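Local structure of fructose-bisphosphate aldolase class I (Thermoproteus tenax, 1W8S) at residues Thr209-Leu221 with Leu241-Gly253. The protein belongs to the DeoC/LacD family of class I aldolases, enzymes built on a TIM-barrel fold. The protein carries 2 engineered substitutions. Residues are numbered along the deposited sequence; the frame is centred on the assembly and turned at random.
Sequences TEEDFLKQVEGVL and LKFARALAELVYG
Helix 210-221 and helix 241-253 run the same way, their axes 10.4 Å apart at closest approach and inclined by only 19°, with Glu210 level with Phe243 and Leu214 level with Leu247. At the N-terminal end, CG of Phe243 stands anti to the backbone N (chi1 -172°), which carries the ring across to Glu210 and Leu214. Glu210 lies over one face: its CG sits 4.0 Å from the ring centroid, a CH-pi contact, and its extended chain lays the carboxylate on the ring with the two planes 17° apart. Leu247 CG, of Phe243's own helix, lies against the rim of the opposite face. Leu214 CG meets the edge at Phe243 CE1, 3.7 Å away, while Phe213 CD2 comes to the CZ end.

One turn on, Leu247 CD2 touches Leu214 CD2 at 3.7 Å and also meets Phe213 CE2. Leu250 is a knob in a hole formed by Leu214, Val217, Glu218 and Leu221; its CD2 presses on Val217 CG1 at 3.5 Å. Farther down, Leu221 CD1 closes on Leu250 O at 3.7 Å.

These are neighbouring outer helices of the TIM barrel; Phe213 also packs on Met201 of strand 199-202, and its side chain lies about 6 Å from the bound FBP. No hydrogen bond joins the helices: apolar packing, with the CH-pi contact, carries the interface, which therefore depends on complementary shape. Nearby Asp239 may make the Glu210 carboxylate somewhat easier to protonate.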
loop_
_atom_site.group_PDB
_atom_site.type_symbol
_atom_site.label_atom_id
_atom_site.label_comp_id
_atom_site.label_asym_id
_atom_site.label_seq_id
_atom_site.Cartn_x
_atom_site.Cartn_y
_atom_site.Cartn_z
ATOM N N THR E 209 -13.737 15.886 40.815
ATOM C CA THR E 209 -13.258 17.036 41.575
ATOM C C THR E 209 -11.826 17.350 41.186
ATOM O O THR E 209 -11.086 16.485 40.724
ATOM C CB THR E 209 -13.287 16.764 43.082
ATOM O OG1 THR E 209 -12.371 15.706 43.387
ATOM C CG2 THR E 209 -14.660 16.255 43.536
ATOM N N GLU E 210 -11.430 18.591 41.438
ATOM C CA GLU E 210 -10.049 18.998 41.222
ATOM C C GLU E 210 -9.131 18.172 42.101
ATOM O O GLU E 210 -8.035 17.823 41.688
ATOM C CB GLU E 210 -9.884 20.503 41.484
ATOM C CG GLU E 210 -10.546 21.301 40.369
ATOM C CD GLU E 210 -10.411 22.795 40.499
ATOM O OE1 GLU E 210 -9.970 23.291 41.561
ATOM O OE2 GLU E 210 -10.763 23.470 39.510
ATOM N N GLU E 211 -9.599 17.828 43.301
ATOM C CA GLU E 211 -8.775 17.066 44.223
ATOM C C GLU E 211 -8.464 15.664 43.696
ATOM O O GLU E 211 -7.387 15.160 43.941
ATOM C CB GLU E 211 -9.425 16.990 45.619
ATOM C CG GLU E 211 -8.454 16.609 46.729
ATOM C CD GLU E 211 -7.344 17.637 46.911
ATOM O OE1 GLU E 211 -7.661 18.850 47.067
ATOM O OE2 GLU E 211 -6.160 17.235 46.898
ATOM N N ASP E 212 -9.395 15.048 42.970
ATOM C CA ASP E 212 -9.188 13.717 42.423
ATOM C C ASP E 212 -8.012 13.806 41.451
ATOM O O ASP E 212 -7.149 12.951 41.461
ATOM C CB ASP E 212 -10.396 13.196 41.636
ATOM C CG ASP E 212 -11.583 12.833 42.497
ATOM O OD1 ASP E 212 -11.431 12.534 43.711
ATOM O OD2 ASP E 212 -12.741 12.830 42.027
ATOM N N PHE E 213 -8.002 14.833 40.598
ATOM C CA PHE E 213 -6.896 15.007 39.653
ATOM C C PHE E 213 -5.542 15.283 40.306
ATOM O O PHE E 213 -4.525 14.732 39.898
ATOM C CB PHE E 213 -7.176 16.101 38.628
ATOM C CG PHE E 213 -6.223 16.057 37.487
ATOM C CD1 PHE E 213 -6.169 14.938 36.669
ATOM C CD2 PHE E 213 -5.328 17.099 37.255
ATOM C CE1 PHE E 213 -5.245 14.864 35.608
ATOM C CE2 PHE E 213 -4.403 17.019 36.177
ATOM C CZ PHE E 213 -4.361 15.919 35.390
ATOM N N LEU E 214 -5.519 16.151 41.307
ATOM C CA LEU E 214 -4.274 16.468 41.999
ATOM C C LEU E 214 -3.692 15.216 42.666
ATOM O O LEU E 214 -2.485 15.049 42.724
ATOM C CB LEU E 214 -4.501 17.577 43.049
ATOM C CG LEU E 214 -4.673 18.999 42.509
ATOM C CD1 LEU E 214 -5.150 19.950 43.607
ATOM C CD2 LEU E 214 -3.377 19.514 41.878
ATOM N N LYS E 215 -4.570 14.348 43.169
ATOM C CA LYS E 215 -4.167 13.104 43.824
ATOM C C LYS E 215 -3.576 12.110 42.826
ATOM O O LYS E 215 -2.646 11.381 43.153
ATOM C CB LYS E 215 -5.366 12.470 44.562
ATOM C CG LYS E 215 -5.720 13.154 45.882
ATOM C CD LYS E 215 -6.380 12.201 46.893
ATOM C CE LYS E 215 -5.319 11.551 47.817
ATOM N NZ LYS E 215 -4.122 11.046 47.020
ATOM N N GLN E 216 -4.114 12.068 41.609
ATOM C CA GLN E 216 -3.522 11.262 40.555
ATOM C C GLN E 216 -2.139 11.801 40.177
ATOM O O GLN E 216 -1.198 11.034 40.043
ATOM C CB GLN E 216 -4.402 11.236 39.298
ATOM C CG GLN E 216 -5.703 10.479 39.477
ATOM C CD GLN E 216 -6.662 10.630 38.294
ATOM O OE1 GLN E 216 -6.529 11.548 37.482
ATOM N NE2 GLN E 216 -7.630 9.731 38.205
ATOM N N VAL E 217 -2.036 13.114 39.982
ATOM C CA VAL E 217 -0.767 13.744 39.655
ATOM C C VAL E 217 0.271 13.479 40.767
ATOM O O VAL E 217 1.433 13.205 40.487
ATOM C CB VAL E 217 -0.935 15.258 39.414
ATOM C CG1 VAL E 217 0.441 15.929 39.218
ATOM C CG2 VAL E 217 -1.794 15.500 38.196
ATOM N N GLU E 218 -0.169 13.522 42.015
ATOM C CA GLU E 218 0.718 13.239 43.146
ATOM C C GLU E 218 1.283 11.824 43.008
ATOM O O GLU E 218 2.489 11.605 43.171
ATOM C CB GLU E 218 -0.039 13.393 44.479
ATOM C CG GLU E 218 0.847 13.608 45.684
ATOM C CD GLU E 218 0.068 14.079 46.915
ATOM O OE1 GLU E 218 0.635 13.994 48.029
ATOM O OE2 GLU E 218 -1.100 14.547 46.775
ATOM N N GLY E 219 0.393 10.877 42.691
ATOM C CA GLY E 219 0.763 9.495 42.438
ATOM C C GLY E 219 1.774 9.376 41.316
ATOM O O GLY E 219 2.755 8.650 41.413
ATOM N N VAL E 220 1.524 10.097 40.230
ATOM C CA VAL E 220 2.404 10.076 39.061
ATOM C C VAL E 220 3.832 10.508 39.433
ATOM O O VAL E 220 4.825 9.888 39.030
ATOM C CB VAL E 220 1.817 11.003 37.960
ATOM C CG1 VAL E 220 2.845 11.415 36.944
ATOM C CG2 VAL E 220 0.624 10.318 37.289
ATOM N N LEU E 221 3.922 11.575 40.203
ATOM C CA LEU E 221 5.220 12.085 40.639
ATOM C C LEU E 221 5.925 11.138 41.622
ATOM O O LEU E 221 7.124 10.991 41.553
ATOM C CB LEU E 221 5.070 13.475 41.243
ATOM C CG LEU E 221 4.581 14.559 40.279
ATOM C CD1 LEU E 221 4.093 15.773 41.057
ATOM C CD2 LEU E 221 5.697 14.923 39.276
ATOM N N LEU E 241 -7.134 28.701 34.785
ATOM C CA LEU E 241 -5.861 29.297 35.182
ATOM C C LEU E 241 -5.528 29.046 36.652
ATOM O O LEU E 241 -4.395 28.667 36.956
ATOM C CB LEU E 241 -5.829 30.775 34.861
ATOM C CG LEU E 241 -4.557 31.492 35.313
ATOM C CD1 LEU E 241 -3.307 30.921 34.644
ATOM C CD2 LEU E 241 -4.718 32.971 35.048
ATOM N N LYS E 242 -6.500 29.227 37.549
ATOM C CA LYS E 242 -6.307 28.947 38.981
ATOM C C LYS E 242 -5.830 27.514 39.203
ATOM O O LYS E 242 -4.838 27.274 39.882
ATOM C CB LYS E 242 -7.604 29.187 39.769
ATOM C CG LYS E 242 -7.456 29.073 41.299
ATOM C CD LYS E 242 -8.768 29.377 42.048
ATOM C CE LYS E 242 -8.546 29.434 43.562
ATOM N NZ LYS E 242 -8.565 30.837 44.092
ATOM N N PHE E 243 -6.522 26.567 38.581
ATOM C CA PHE E 243 -6.172 25.170 38.732
ATOM C C PHE E 243 -4.846 24.830 38.065
ATOM O O PHE E 243 -4.064 24.045 38.595
ATOM C CB PHE E 243 -7.285 24.270 38.211
ATOM C CG PHE E 243 -7.063 22.829 38.512
ATOM C CD1 PHE E 243 -6.829 22.408 39.820
ATOM C CD2 PHE E 243 -7.065 21.893 37.506
ATOM C CE1 PHE E 243 -6.606 21.081 40.095
ATOM C CE2 PHE E 243 -6.853 20.566 37.783
ATOM C CZ PHE E 243 -6.623 20.163 39.083
ATOM N N ALA E 244 -4.574 25.440 36.919
ATOM C CA ALA E 244 -3.302 25.239 36.215
ATOM C C ALA E 244 -2.127 25.666 37.104
ATOM O O ALA E 244 -1.152 24.948 37.240
ATOM C CB ALA E 244 -3.288 26.011 34.901
ATOM N N ARG E 245 -2.258 26.811 37.745
ATOM C CA ARG E 245 -1.225 27.291 38.671
ATOM C C ARG E 245 -1.069 26.355 39.880
ATOM O O ARG E 245 0.037 26.142 40.349
ATOM C CB ARG E 245 -1.537 28.714 39.131
ATOM C CG ARG E 245 -1.536 29.745 37.989
ATOM C CD ARG E 245 -0.946 31.092 38.343
ATOM N NE ARG E 245 -1.809 32.226 38.002
ATOM C CZ ARG E 245 -1.484 33.272 37.216
ATOM N NH1 ARG E 245 -0.305 33.364 36.615
ATOM N NH2 ARG E 245 -2.367 34.244 37.026
ATOM N N ALA E 246 -2.167 25.786 40.370
ATOM C CA ALA E 246 -2.084 24.780 41.436
ATOM C C ALA E 246 -1.284 23.551 40.981
ATOM O O ALA E 246 -0.503 23.004 41.734
ATOM C CB ALA E 246 -3.472 24.370 41.905
ATOM N N LEU E 247 -1.472 23.134 39.733
ATOM C CA LEU E 247 -0.725 22.013 39.169
ATOM C C LEU E 247 0.745 22.338 39.026
ATOM O O LEU E 247 1.578 21.489 39.274
ATOM C CB LEU E 247 -1.281 21.639 37.788
ATOM C CG LEU E 247 -2.597 20.876 37.808
ATOM C CD1 LEU E 247 -3.257 20.873 36.422
ATOM C CD2 LEU E 247 -2.370 19.463 38.279
ATOM N N ALA E 248 1.056 23.575 38.640
ATOM C CA ALA E 248 2.433 24.026 38.534
ATOM C C ALA E 248 3.151 23.919 39.902
ATOM O O ALA E 248 4.273 23.403 39.970
ATOM C CB ALA E 248 2.486 25.478 38.004
ATOM N N GLU E 249 2.499 24.361 40.984
ATOM C CA GLU E 249 3.127 24.272 42.299
ATOM C C GLU E 249 3.312 22.820 42.753
ATOM O O GLU E 249 4.317 22.498 43.384
ATOM C CB GLU E 249 2.369 25.005 43.376
ATOM C CG GLU E 249 3.053 24.735 44.731
ATOM C CD GLU E 249 2.876 25.799 45.755
ATOM O OE1 GLU E 249 1.854 26.527 45.668
ATOM O OE2 GLU E 249 3.770 25.873 46.656
ATOM N N LEU E 250 2.345 21.954 42.460
ATOM C CA LEU E 250 2.485 20.547 42.813
ATOM C C LEU E 250 3.628 19.901 42.042
ATOM O O LEU E 250 4.419 19.163 42.618
ATOM C CB LEU E 250 1.190 19.777 42.554
ATOM C CG LEU E 250 1.273 18.282 42.858
ATOM C CD1 LEU E 250 1.409 18.012 44.348
ATOM C CD2 LEU E 250 0.038 17.585 42.316
ATOM N N VAL E 251 3.716 20.182 40.746
ATOM C CA VAL E 251 4.656 19.475 39.876
ATOM C C VAL E 251 6.056 20.068 40.006
ATOM O O VAL E 251 7.025 19.331 40.179
ATOM C CB VAL E 251 4.166 19.460 38.386
ATOM C CG1 VAL E 251 5.249 18.937 37.410
ATOM C CG2 VAL E 251 2.912 18.624 38.246
ATOM N N TYR E 252 6.164 21.392 39.940
ATOM C CA TYR E 252 7.481 22.044 39.997
ATOM C C TYR E 252 7.956 22.229 41.443
ATOM O O TYR E 252 9.157 22.285 41.712
ATOM C CB TYR E 252 7.439 23.413 39.326
ATOM C CG TYR E 252 6.918 23.370 37.891
ATOM C CD1 TYR E 252 7.392 22.442 36.968
ATOM C CD2 TYR E 252 5.973 24.299 37.457
ATOM C CE1 TYR E 252 6.911 22.408 35.690
ATOM C CE2 TYR E 252 5.497 24.287 36.173
ATOM C CZ TYR E 252 5.959 23.336 35.293
ATOM O OH TYR E 252 5.460 23.336 34.018
ATOM N N GLY E 253 7.014 22.333 42.361
ATOM C CA GLY E 253 7.341 22.576 43.761
ATOM C C GLY E 253 7.749 21.337 44.521
ATOM O O GLY E 253 8.518 21.417 45.470
#